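Local coordinates for protein farnesyl pyrophosphate synthetase (Staphylococcus aureus, PDB 5H9D) that probably builds long isoprenoid chains as the catalytic subunit of a heptaprenyl diphosphate synthase, a magnesium-dependent member of the FPP/GGPP synthase family, at residues A[4-9]-A[48-53]; A[131-136]-A[173-178]; A[205-210]-A[234-239]; A[290-295]-A[310-315]. All blocks are in the same frame, centred on the assembly; numbering follows the deposited sequence.

Contact 1: A[4-9]-A[48-53]; sequences LNMNNE and VILSSQ
Docking of the N-terminal helix onto the all-helical prenyl synthase fold brings Leu-4, Met-6 and Glu-9 against Ile-49 and Leu-50 of helix 43-51, and shows how the start of a helix can be both capped and anchored. Met-6 lies across Leu-50 at about a right angle. Its chain bends at chi2 (93°) and again at chi3, which brings CE to 3.9 Å from Leu-50 CG while the same methyl stays 4.1 Å from Ile-49 CG2. That CG2 branch is the common point of the patch: Glu-9 lays its CG 4.0 Å from Ile-49 CG2, and Leu-4 CD2 adds a looser contact at 4.3 Å from Ile-49 CG2. Glu-9 thus gives the interface its aliphatic stem, while OE2 of this buried residue is held by the hydroxyls of Tyr-65 and Thr-60. Leu-4 also meets Gln-53, but too closely in the model for the details to be trusted. Beyond the patch, Leu-50 packs on Leu-306, Leu-307 and Leu-310 of helix 302-315, and Ile-49 on Ala-68. Each segment also has a polar fastening of its own. The carbonyl of Ile-49 accepts on a lone pair, in its own plane, from Ser-52 OG at 2.7 Å. In segment 4-9, Asn-5 is the N-cap, its OD1 taking Asn-8 N at 2.7 Å with an N-H...O angle of 165°.

Contact 2: A[131-136]-A[173-178]; sequences QLISES and IQISTE
Helices 127-150 and 158-183 run almost exactly antiparallel here, their local axes 172° apart in direction and 10.9 Å from each other, with the backbones drawing nearest at Ile-133 and Ile-175. Within the all-helical prenyl synthase bundle, Ile-175 illustrates how one branched side chain can serve most of an interface, each part of it meeting a different neighbour. Its CG1 lies 4.1 Å from Leu-132 CD2, the two side chains sliding past each other in opposite directions. Its CG2, set anti to the backbone N, reaches instead to Ile-133, 4.1 Å from CG1 of that residue. The remaining methyl, CD1, comes up beside Ser-136, near CB and OG. Glu-178 stretches out toward Leu-132, but the approach is modelled too close to be relied on; its OE1 has a long, weak ion pair with Lys-195 of helix 188-215. A different face of helix 127-150 belongs to the partner subunit, where Glu-135 forms a salt bridge with Arg-15 of that other chain. The hydroxyl of Ser-136 is spent within its own helix: OG donates to Leu-132 O at 2.9 Å, tilted 33° from the carbonyl plane, while Ser-136 N reaches the same oxygen from the opposite face.

Contact 3: A[205-210]-A[234-239]; sequences FQIIDD and ITLPIL
Two side-chain pairs carry this buried contact between helix 188-215 and the start of helix 236-243, one apolar and one built on a carboxylate. In the first, Leu-236 places CD2 3.9 Å from Ile-207 CG2, and the same methyl touches the CD1 end of Ile-207. In the second, the carboxylate of Asp-210 rests against the carbon side of Thr-235, with OD2 3.4 Å from Thr-235 CB and the CG2 methyl close by. Although Thr-235 stands at the N-cap position, its hydroxyl makes no capping bond. Chi1 of 66° turns OG1 to the CB of Asp-210, 3.7 Å away, and leaves the methyl beside the carboxylate. Pro-237 completes the first shell, its CD lying 4.1 Å from Asp-210 CB. No hydrogen bond crosses to Asp-210; its carboxylate is held by partners in its own segment and on helix 158-183. OD2 is hydrogen-bonded to the hydroxyl of Tyr-161, and OD1 receives a weak, bent bond from Gln-206 NE2 at 3.1 Å. Gln-206 is itself tied through OE1 to Thr-169, so helix 158-183 steadies the aspartate both directly and through a second-shell residue. On the apolar side, Val-283 of helix 276-296 packs against both Ile-207 and Leu-236. Asp-209 and Asp-210 are the opening pair of the second aspartate-rich DDxxD motif of prenyl synthases, which in relatives works with magnesium ions to hold substrate diphosphate; here the start of helix 236-243 packs against the second aspartate of that motif, Asp-210.

Contact 4: A[290-295]-A[310-315]; sequences KALNLI and LTKKMG
Ile-295 and Leu-292 face Thr-311 across an antiparallel helical hairpin, the last two long helices of the chain, 276-296 and 302-315. The local axes are 10.6 Å apart and their directions differ by 175°, so the pair is a plain example of how a single threonine can sit in the middle of an otherwise aliphatic seam. The carbon contacts come first. The chi1 of -59° swings CG2 of Thr-311 away from its backbone N toward Leu-292, 4.0 Å from the CG there; the two side chains pass alongside each other in opposite directions. Ala-291 borders the same methyl more loosely, its CB 4.4 Å from Thr-311 CG2. From the next turn Ile-295 reaches across tip to tip, its CD1 facing the CB-OG1 end of Thr-311 at 3.7 Å from CB; the still shorter approach to OG1 is not to be relied on. Toward solvent the seam ends on the stem of a lysine, where Lys-312 CG lies 4.3 Å from Leu-292 CD2 while its chain runs on extended. Helix 188-215 backs the hairpin, with Ile-197 on Ile-295 and Ile-201 on Thr-311. No hydrogen bond crosses the seam. The hydroxyl of Thr-311, a buried residue, is satisfied by Leu-307 O, one turn earlier. The carbonyl of Leu-310, in turn, accepts two amides from the same face of its plane: Met-314 N at 3.1 Å and Lys-313 N at 3.3 Å.

How the contacts relate
Touching helices join the four contacts into one bundle. Contact 1 leans on two of the others: Ser-51 OG makes a weak hydrogen bond with Thr-177 O of contact 2, and Leu-50 CD1 meets Leu-310 CD2 of contact 4 at 4.1 Å. Contact 4 then leads to contact 3, where Ile-208 CD1 lies 3.8 Å from Gly-315 CA. Contacts 2 and 3 do not touch, but helices 158-183 and 188-215, which supply one segment to each, follow each other in the chain. Contact 3 includes the first two aspartates of the second aspartate-rich motif; contact 1 lies on the opposite side of the chain's centre, their centres about 29 Å apart. Contact 2 borders the partner subunit.

Contact 1: A[4-9]-A[48-53]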
loop_
_atom_site.group_PDB
_atom_site.type_symbol
_atom_site.label_atom_id
_atom_site.label_comp_id
_atom_site.label_asym_id
_atom_site.label_seq_id
_atom_site.Cartn_x
_atom_site.Cartn_y
_atom_site.Cartn_z
ATOM N N LEU A 4 -13.408 27.916 -0.546
ATOM C CA LEU A 4 -13.194 26.491 -0.658
ATOM C C LEU A 4 -14.305 25.740 0.066
ATOM O O LEU A 4 -14.559 25.984 1.246
ATOM C CB LEU A 4 -11.841 26.141 -0.032
ATOM C CG LEU A 4 -11.099 24.884 -0.462
ATOM C CD1 LEU A 4 -10.643 24.998 -1.886
ATOM C CD2 LEU A 4 -9.900 24.717 0.428
ATOM N N ASN A 5 -14.982 24.850 -0.656
ATOM C CA ASN A 5 -16.020 24.011 -0.074
ATOM C C ASN A 5 -15.406 22.614 -0.101
ATOM O O ASN A 5 -14.950 22.138 -1.142
ATOM C CB ASN A 5 -17.297 24.058 -0.904
ATOM C CG ASN A 5 -18.410 23.222 -0.308
ATOM O OD1 ASN A 5 -18.364 21.986 -0.344
ATOM N ND2 ASN A 5 -19.415 23.887 0.262
ATOM N N MET A 6 -15.362 21.977 1.060
ATOM C CA MET A 6 -14.770 20.660 1.168
ATOM C C MET A 6 -15.604 19.689 0.354
ATOM O O MET A 6 -15.101 19.037 -0.557
ATOM C CB MET A 6 -14.723 20.230 2.633
ATOM C CG MET A 6 -13.612 19.232 2.960
ATOM S SD MET A 6 -12.090 19.986 3.532
ATOM C CE MET A 6 -11.732 20.997 2.195
ATOM N N ASN A 7 -16.889 19.608 0.671
ATOM C CA ASN A 7 -17.794 18.712 -0.040
ATOM C C ASN A 7 -17.554 18.788 -1.535
ATOM O O ASN A 7 -17.387 17.782 -2.202
ATOM C CB ASN A 7 -19.242 19.092 0.256
ATOM C CG ASN A 7 -19.743 18.502 1.549
ATOM O OD1 ASN A 7 -18.951 18.130 2.417
ATOM N ND2 ASN A 7 -21.066 18.422 1.694
ATOM N N ASN A 8 -17.545 20.001 -2.049
ATOM C CA ASN A 8 -17.338 20.227 -3.454
ATOM C C ASN A 8 -15.956 19.737 -3.847
ATOM O O ASN A 8 -15.787 19.148 -4.913
ATOM C CB ASN A 8 -17.506 21.728 -3.763
ATOM C CG ASN A 8 -17.163 22.088 -5.213
ATOM O OD1 ASN A 8 -17.810 21.621 -6.157
ATOM N ND2 ASN A 8 -16.138 22.923 -5.391
ATOM N N GLU A 9 -14.964 19.954 -2.990
ATOM C CA GLU A 9 -13.612 19.524 -3.341
ATOM C C GLU A 9 -13.485 18.028 -3.421
ATOM O O GLU A 9 -12.829 17.523 -4.322
ATOM C CB GLU A 9 -12.572 20.061 -2.366
ATOM C CG GLU A 9 -12.309 21.559 -2.441
ATOM C CD GLU A 9 -12.025 22.054 -3.843
ATOM O OE1 GLU A 9 -12.957 22.586 -4.478
ATOM O OE2 GLU A 9 -10.876 21.915 -4.305
ATOM N N VAL A 48 -4.971 16.484 1.772
ATOM C CA VAL A 48 -4.111 16.970 0.699
ATOM C C VAL A 48 -4.650 18.314 0.171
ATOM O O VAL A 48 -3.895 19.294 0.074
ATOM C CB VAL A 48 -4.007 15.953 -0.461
ATOM C CG1 VAL A 48 -3.116 16.493 -1.547
ATOM C CG2 VAL A 48 -3.464 14.643 0.046
ATOM N N ILE A 49 -5.944 18.357 -0.176
ATOM C CA ILE A 49 -6.557 19.599 -0.647
ATOM C C ILE A 49 -6.264 20.684 0.428
ATOM O O ILE A 49 -5.533 21.625 0.160
ATOM C CB ILE A 49 -8.125 19.422 -0.886
ATOM C CG1 ILE A 49 -8.424 18.964 -2.323
ATOM C CG2 ILE A 49 -8.876 20.738 -0.667
ATOM C CD1 ILE A 49 -8.295 17.495 -2.529
ATOM N N LEU A 50 -6.800 20.518 1.641
ATOM C CA LEU A 50 -6.604 21.462 2.760
ATOM C C LEU A 50 -5.167 21.887 3.019
ATOM O O LEU A 50 -4.908 23.066 3.210
ATOM C CB LEU A 50 -7.168 20.903 4.068
ATOM C CG LEU A 50 -8.557 21.405 4.431
ATOM C CD1 LEU A 50 -8.861 20.992 5.836
ATOM C CD2 LEU A 50 -8.615 22.917 4.300
ATOM N N SER A 51 -4.245 20.928 3.041
ATOM C CA SER A 51 -2.829 21.221 3.246
ATOM C C SER A 51 -2.258 22.137 2.173
ATOM O O SER A 51 -1.217 22.737 2.372
ATOM C CB SER A 51 -1.988 19.934 3.235
ATOM O OG SER A 51 -2.171 19.179 4.412
ATOM N N SER A 52 -2.913 22.238 1.030
ATOM C CA SER A 52 -2.367 23.072 -0.019
ATOM C C SER A 52 -2.806 24.521 0.008
ATOM O O SER A 52 -2.215 25.325 -0.686
ATOM C CB SER A 52 -2.673 22.478 -1.390
ATOM O OG SER A 52 -4.017 22.707 -1.747
ATOM N N GLN A 53 -3.820 24.867 0.797
ATOM C CA GLN A 53 -4.301 26.259 0.871
ATOM C C GLN A 53 -3.338 27.269 1.555
ATOM O O GLN A 53 -3.566 28.482 1.503
ATOM C CB GLN A 53 -5.657 26.323 1.589
ATOM C CG GLN A 53 -6.679 25.306 1.112
ATOM C CD GLN A 53 -7.054 25.472 -0.336
ATOM O OE1 GLN A 53 -7.527 26.531 -0.755
ATOM N NE2 GLN A 53 -6.859 24.425 -1.112
#

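Contact 2: A[131-136]-A[173-178]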
loop_
_atom_site.group_PDB
_atom_site.type_symbol
_atom_site.label_atom_id
_atom_site.label_comp_id
_atom_site.label_asym_id
_atom_site.label_seq_id
_atom_site.Cartn_x
_atom_site.Cartn_y
_atom_site.Cartn_z
ATOM N N GLN A 131 11.021 10.315 -3.583
ATOM C CA GLN A 131 11.928 9.563 -2.721
ATOM C C GLN A 131 11.279 9.499 -1.340
ATOM O O GLN A 131 11.356 8.480 -0.666
ATOM C CB GLN A 131 13.312 10.243 -2.641
ATOM C CG GLN A 131 13.539 11.121 -1.403
ATOM C CD GLN A 131 14.592 10.545 -0.436
ATOM O OE1 GLN A 131 14.516 10.758 0.784
ATOM N NE2 GLN A 131 15.584 9.827 -0.984
ATOM N N LEU A 132 10.618 10.587 -0.947
ATOM C CA LEU A 132 9.941 10.668 0.345
ATOM C C LEU A 132 8.728 9.736 0.385
ATOM O O LEU A 132 8.610 8.907 1.283
ATOM C CB LEU A 132 9.531 12.115 0.638
ATOM C CG LEU A 132 8.810 12.429 1.962
ATOM C CD1 LEU A 132 8.887 13.927 2.305
ATOM C CD2 LEU A 132 7.351 11.989 1.854
ATOM N N ILE A 133 7.834 9.847 -0.588
ATOM C CA ILE A 133 6.665 8.978 -0.614
ATOM C C ILE A 133 7.008 7.485 -0.726
ATOM O O ILE A 133 6.345 6.645 -0.114
ATOM C CB ILE A 133 5.730 9.344 -1.785
ATOM C CG1 ILE A 133 5.293 10.808 -1.656
ATOM C CG2 ILE A 133 4.546 8.406 -1.812
ATOM C CD1 ILE A 133 4.260 11.250 -2.674
ATOM N N SER A 134 8.040 7.159 -1.502
ATOM C CA SER A 134 8.416 5.770 -1.712
ATOM C C SER A 134 9.029 5.081 -0.495
ATOM O O SER A 134 8.647 3.963 -0.172
ATOM C CB SER A 134 9.352 5.661 -2.919
ATOM O OG SER A 134 10.645 6.145 -2.608
ATOM N N GLU A 135 9.971 5.738 0.183
ATOM C CA GLU A 135 10.599 5.163 1.385
ATOM C C GLU A 135 9.550 5.003 2.506
ATOM O O GLU A 135 9.626 4.102 3.345
ATOM C CB GLU A 135 11.745 6.058 1.869
ATOM C CG GLU A 135 12.950 5.281 2.406
ATOM C CD GLU A 135 13.742 4.600 1.296
ATOM O OE1 GLU A 135 14.148 5.292 0.323
ATOM O OE2 GLU A 135 13.965 3.376 1.393
ATOM N N SER A 136 8.564 5.896 2.495
ATOM C CA SER A 136 7.477 5.865 3.457
ATOM C C SER A 136 6.587 4.662 3.208
ATOM O O SER A 136 6.139 4.031 4.155
ATOM C CB SER A 136 6.647 7.142 3.361
ATOM O OG SER A 136 7.408 8.255 3.802
ATOM N N ILE A 173 -0.906 9.893 6.493
ATOM C CA ILE A 173 -1.691 11.093 6.764
ATOM C C ILE A 173 -0.657 12.220 6.757
ATOM O O ILE A 173 -0.902 13.340 6.309
ATOM C CB ILE A 173 -2.365 11.006 8.120
ATOM C CG1 ILE A 173 -3.192 9.717 8.210
ATOM C CG2 ILE A 173 -3.260 12.180 8.311
ATOM C CD1 ILE A 173 -4.449 9.706 7.339
ATOM N N GLN A 174 0.526 11.873 7.237
ATOM C CA GLN A 174 1.662 12.770 7.283
ATOM C C GLN A 174 2.063 13.153 5.856
ATOM O O GLN A 174 2.332 14.321 5.570
ATOM C CB GLN A 174 2.794 12.041 7.949
ATOM C CG GLN A 174 3.943 12.879 8.358
ATOM C CD GLN A 174 4.974 12.020 8.980
ATOM O OE1 GLN A 174 4.666 11.171 9.812
ATOM N NE2 GLN A 174 6.209 12.214 8.579
ATOM N N ILE A 175 2.123 12.154 4.974
ATOM C CA ILE A 175 2.443 12.388 3.549
ATOM C C ILE A 175 1.346 13.228 2.871
ATOM O O ILE A 175 1.636 14.064 2.017
ATOM C CB ILE A 175 2.576 11.063 2.803
ATOM C CG1 ILE A 175 3.846 10.382 3.264
ATOM C CG2 ILE A 175 2.536 11.266 1.304
ATOM C CD1 ILE A 175 3.868 8.931 2.901
ATOM N N SER A 176 0.096 13.013 3.267
ATOM C CA SER A 176 -1.009 13.757 2.680
ATOM C C SER A 176 -0.921 15.236 3.027
ATOM O O SER A 176 -1.261 16.097 2.215
ATOM C CB SER A 176 -2.355 13.223 3.168
ATOM O OG SER A 176 -2.428 11.827 3.007
ATOM N N THR A 177 -0.497 15.546 4.241
ATOM C CA THR A 177 -0.410 16.948 4.610
ATOM C C THR A 177 0.882 17.603 4.119
ATOM O O THR A 177 0.858 18.773 3.732
ATOM C CB THR A 177 -0.528 17.135 6.115
ATOM O OG1 THR A 177 0.305 16.171 6.767
ATOM C CG2 THR A 177 -1.965 16.981 6.556
ATOM N N GLU A 178 1.983 16.844 4.106
ATOM C CA GLU A 178 3.297 17.351 3.679
ATOM C C GLU A 178 3.360 17.675 2.190
ATOM O O GLU A 178 3.683 18.814 1.794
ATOM C CB GLU A 178 4.386 16.334 3.988
ATOM C CG GLU A 178 5.768 16.934 4.144
ATOM C CD GLU A 178 6.834 15.881 4.428
ATOM O OE1 GLU A 178 6.558 14.905 5.186
ATOM O OE2 GLU A 178 7.961 16.039 3.897
#

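Contact 3: A[205-210]-A[234-239]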
loop_
_atom_site.group_PDB
_atom_site.type_symbol
_atom_site.label_atom_id
_atom_site.label_comp_id
_atom_site.label_asym_id
_atom_site.label_seq_id
_atom_site.Cartn_x
_atom_site.Cartn_y
_atom_site.Cartn_z
ATOM N N PHE A 205 -5.884 9.336 15.149
ATOM C CA PHE A 205 -6.794 8.625 14.286
ATOM C C PHE A 205 -6.835 7.152 14.675
ATOM O O PHE A 205 -7.877 6.635 15.093
ATOM C CB PHE A 205 -6.306 8.782 12.842
ATOM C CG PHE A 205 -7.264 8.236 11.796
ATOM C CD1 PHE A 205 -8.577 8.680 11.725
ATOM C CD2 PHE A 205 -6.832 7.317 10.849
ATOM C CE1 PHE A 205 -9.432 8.216 10.727
ATOM C CE2 PHE A 205 -7.678 6.862 9.857
ATOM C CZ PHE A 205 -8.970 7.309 9.794
ATOM N N GLN A 206 -5.688 6.487 14.529
ATOM C CA GLN A 206 -5.534 5.068 14.833
ATOM C C GLN A 206 -5.850 4.708 16.282
ATOM O O GLN A 206 -6.469 3.681 16.546
ATOM C CB GLN A 206 -4.099 4.605 14.497
ATOM C CG GLN A 206 -3.887 3.082 14.588
ATOM C CD GLN A 206 -4.888 2.306 13.700
ATOM O OE1 GLN A 206 -4.856 2.414 12.468
ATOM N NE2 GLN A 206 -5.790 1.536 14.341
ATOM N N ILE A 207 -5.422 5.541 17.220
ATOM C CA ILE A 207 -5.699 5.222 18.602
ATOM C C ILE A 207 -7.208 5.144 18.787
ATOM O O ILE A 207 -7.719 4.305 19.524
ATOM C CB ILE A 207 -5.079 6.246 19.560
ATOM C CG1 ILE A 207 -3.553 6.149 19.491
ATOM C CG2 ILE A 207 -5.564 5.975 20.966
ATOM C CD1 ILE A 207 -2.800 7.081 20.394
ATOM N N ILE A 208 -7.930 5.998 18.075
ATOM C CA ILE A 208 -9.375 5.982 18.181
ATOM C C ILE A 208 -9.955 4.686 17.635
ATOM O O ILE A 208 -10.819 4.095 18.276
ATOM C CB ILE A 208 -9.989 7.230 17.518
ATOM C CG1 ILE A 208 -9.907 8.382 18.520
ATOM C CG2 ILE A 208 -11.430 6.986 17.085
ATOM C CD1 ILE A 208 -9.812 9.744 17.872
ATOM N N ASP A 209 -9.496 4.234 16.474
ATOM C CA ASP A 209 -9.964 2.951 15.936
ATOM C C ASP A 209 -9.863 1.845 17.013
ATOM O O ASP A 209 -10.814 1.115 17.261
ATOM C CB ASP A 209 -9.088 2.498 14.760
ATOM C CG ASP A 209 -9.507 3.085 13.438
ATOM O OD1 ASP A 209 -9.645 4.326 13.325
ATOM O OD2 ASP A 209 -9.675 2.285 12.491
ATOM N N ASP A 210 -8.694 1.735 17.638
ATOM C CA ASP A 210 -8.452 0.708 18.631
ATOM C C ASP A 210 -9.353 0.813 19.811
ATOM O O ASP A 210 -9.710 -0.183 20.419
ATOM C CB ASP A 210 -6.992 0.720 19.086
ATOM C CG ASP A 210 -6.035 0.430 17.949
ATOM O OD1 ASP A 210 -6.490 -0.070 16.875
ATOM O OD2 ASP A 210 -4.826 0.694 18.137
ATOM N N ILE A 234 -2.507 -6.646 19.935
ATOM C CA ILE A 234 -2.489 -6.061 21.269
ATOM C C ILE A 234 -2.349 -4.542 21.131
ATOM O O ILE A 234 -1.254 -4.025 21.004
ATOM C CB ILE A 234 -1.318 -6.607 22.047
ATOM C CG1 ILE A 234 -1.275 -8.126 21.881
ATOM C CG2 ILE A 234 -1.419 -6.199 23.478
ATOM C CD1 ILE A 234 -2.530 -8.837 22.301
ATOM N N THR A 235 -3.475 -3.837 21.188
ATOM C CA THR A 235 -3.501 -2.404 20.992
ATOM C C THR A 235 -3.468 -1.594 22.285
ATOM O O THR A 235 -3.613 -2.154 23.371
ATOM C CB THR A 235 -4.719 -2.049 20.140
ATOM O OG1 THR A 235 -5.915 -2.352 20.870
ATOM C CG2 THR A 235 -4.722 -2.896 18.844
ATOM N N LEU A 236 -3.287 -0.279 22.160
ATOM C CA LEU A 236 -3.166 0.590 23.321
ATOM C C LEU A 236 -4.071 0.267 24.522
ATOM O O LEU A 236 -3.581 0.117 25.645
ATOM C CB LEU A 236 -3.316 2.068 22.907
ATOM C CG LEU A 236 -2.923 3.077 24.001
ATOM C CD1 LEU A 236 -1.516 2.754 24.414
ATOM C CD2 LEU A 236 -3.022 4.512 23.552
ATOM N N PRO A 237 -5.393 0.157 24.314
ATOM C CA PRO A 237 -6.243 -0.153 25.475
ATOM C C PRO A 237 -5.703 -1.359 26.254
ATOM O O PRO A 237 -5.499 -1.305 27.468
ATOM C CB PRO A 237 -7.588 -0.466 24.846
ATOM C CG PRO A 237 -7.551 0.318 23.576
ATOM C CD PRO A 237 -6.171 0.121 23.075
ATOM N N ILE A 238 -5.433 -2.434 25.519
ATOM C CA ILE A 238 -4.941 -3.669 26.106
ATOM C C ILE A 238 -3.556 -3.605 26.733
ATOM O O ILE A 238 -3.260 -4.386 27.623
ATOM C CB ILE A 238 -5.010 -4.804 25.084
ATOM C CG1 ILE A 238 -6.398 -4.785 24.411
ATOM C CG2 ILE A 238 -4.815 -6.133 25.787
ATOM C CD1 ILE A 238 -6.652 -5.891 23.426
ATOM N N LEU A 239 -2.715 -2.680 26.284
ATOM C CA LEU A 239 -1.370 -2.531 26.842
ATOM C C LEU A 239 -1.473 -1.805 28.176
ATOM O O LEU A 239 -0.701 -2.067 29.100
ATOM C CB LEU A 239 -0.479 -1.721 25.894
ATOM C CG LEU A 239 -0.069 -2.494 24.641
ATOM C CD1 LEU A 239 0.299 -1.568 23.481
ATOM C CD2 LEU A 239 1.097 -3.380 25.007
#

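Contact 4: A[290-295]-A[310-315]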
loop_
_atom_site.group_PDB
_atom_site.type_symbol
_atom_site.label_atom_id
_atom_site.label_comp_id
_atom_site.label_asym_id
_atom_site.label_seq_id
_atom_site.Cartn_x
_atom_site.Cartn_y
_atom_site.Cartn_z
ATOM N N LYS A 290 -1.791 18.502 20.442
ATOM C CA LYS A 290 -0.516 18.789 19.821
ATOM C C LYS A 290 -0.779 19.262 18.397
ATOM O O LYS A 290 -0.032 20.086 17.859
ATOM C CB LYS A 290 0.404 17.552 19.804
ATOM C CG LYS A 290 1.414 17.510 20.949
ATOM C CD LYS A 290 2.229 16.225 20.906
ATOM C CE LYS A 290 3.390 16.260 21.872
ATOM N NZ LYS A 290 4.272 17.448 21.616
ATOM N N ALA A 291 -1.850 18.762 17.785
ATOM C CA ALA A 291 -2.134 19.156 16.411
ATOM C C ALA A 291 -2.831 20.504 16.352
ATOM O O ALA A 291 -2.510 21.323 15.500
ATOM C CB ALA A 291 -2.969 18.084 15.704
ATOM N N LEU A 292 -3.779 20.736 17.261
ATOM C CA LEU A 292 -4.514 22.002 17.308
ATOM C C LEU A 292 -3.615 23.182 17.653
ATOM O O LEU A 292 -3.823 24.285 17.177
ATOM C CB LEU A 292 -5.660 21.889 18.297
ATOM C CG LEU A 292 -6.754 21.077 17.604
ATOM C CD1 LEU A 292 -7.719 20.491 18.590
ATOM C CD2 LEU A 292 -7.480 21.994 16.639
ATOM N N ASN A 293 -2.602 22.937 18.473
ATOM C CA ASN A 293 -1.665 23.986 18.840
ATOM C C ASN A 293 -0.967 24.492 17.572
ATOM O O ASN A 293 -0.908 25.697 17.313
ATOM C CB ASN A 293 -0.627 23.458 19.851
ATOM C CG ASN A 293 0.525 24.431 20.069
ATOM O OD1 ASN A 293 0.317 25.592 20.453
ATOM N ND2 ASN A 293 1.747 23.969 19.816
ATOM N N LEU A 294 -0.449 23.562 16.785
ATOM C CA LEU A 294 0.244 23.887 15.547
ATOM C C LEU A 294 -0.669 24.462 14.470
ATOM O O LEU A 294 -0.207 25.185 13.592
ATOM C CB LEU A 294 0.917 22.631 14.992
ATOM C CG LEU A 294 2.187 22.128 15.671
ATOM C CD1 LEU A 294 2.598 20.828 15.038
ATOM C CD2 LEU A 294 3.304 23.152 15.501
ATOM N N ILE A 295 -1.957 24.147 14.524
ATOM C CA ILE A 295 -2.840 24.627 13.480
ATOM C C ILE A 295 -3.051 26.104 13.722
ATOM O O ILE A 295 -3.225 26.908 12.792
ATOM C CB ILE A 295 -4.209 23.839 13.465
ATOM C CG1 ILE A 295 -3.963 22.374 13.105
ATOM C CG2 ILE A 295 -5.181 24.446 12.432
ATOM C CD1 ILE A 295 -5.190 21.504 13.176
ATOM N N LEU A 310 -12.132 20.280 10.843
ATOM C CA LEU A 310 -11.905 18.881 10.524
ATOM C C LEU A 310 -11.081 18.186 11.614
ATOM O O LEU A 310 -11.358 17.056 11.980
ATOM C CB LEU A 310 -11.202 18.744 9.165
ATOM C CG LEU A 310 -10.809 17.314 8.732
ATOM C CD1 LEU A 310 -12.065 16.449 8.555
ATOM C CD2 LEU A 310 -10.015 17.351 7.425
ATOM N N THR A 311 -10.064 18.854 12.134
ATOM C CA THR A 311 -9.255 18.250 13.184
ATOM C C THR A 311 -10.057 18.059 14.478
ATOM O O THR A 311 -9.652 17.292 15.362
ATOM C CB THR A 311 -8.040 19.122 13.519
ATOM O OG1 THR A 311 -7.262 19.296 12.340
ATOM C CG2 THR A 311 -7.185 18.484 14.609
ATOM N N LYS A 312 -11.187 18.761 14.595
ATOM C CA LYS A 312 -11.988 18.661 15.803
ATOM C C LYS A 312 -13.062 17.616 15.764
ATOM O O LYS A 312 -13.613 17.258 16.805
ATOM C CB LYS A 312 -12.583 20.000 16.170
ATOM C CG LYS A 312 -11.590 20.912 16.859
ATOM C CD LYS A 312 -12.337 22.092 17.427
ATOM C CE LYS A 312 -11.452 23.250 17.760
ATOM N NZ LYS A 312 -12.356 24.324 18.243
ATOM N N LYS A 313 -13.377 17.137 14.568
ATOM C CA LYS A 313 -14.351 16.067 14.438
ATOM C C LYS A 313 -13.488 14.805 14.594
ATOM O O LYS A 313 -13.777 13.940 15.437
ATOM C CB LYS A 313 -15.055 16.105 13.071
ATOM C CG LYS A 313 -15.887 17.364 12.856
ATOM C CD LYS A 313 -16.989 17.199 11.807
ATOM C CE LYS A 313 -17.938 18.423 11.822
ATOM N NZ LYS A 313 -19.218 18.261 11.039
ATOM N N MET A 314 -12.406 14.733 13.815
ATOM C CA MET A 314 -11.478 13.601 13.867
ATOM C C MET A 314 -11.421 12.958 15.248
ATOM O O MET A 314 -11.475 11.734 15.371
ATOM C CB MET A 314 -10.053 14.037 13.492
ATOM C CG MET A 314 -9.766 14.116 12.010
ATOM S SD MET A 314 -10.012 12.569 11.157
ATOM C CE MET A 314 -11.636 12.867 10.454
ATOM N N GLY A 315 -11.305 13.793 16.279
ATOM C CA GLY A 315 -11.213 13.286 17.632
ATOM C C GLY A 315 -12.537 13.077 18.318
ATOM O O GLY A 315 -12.727 12.086 19.018
#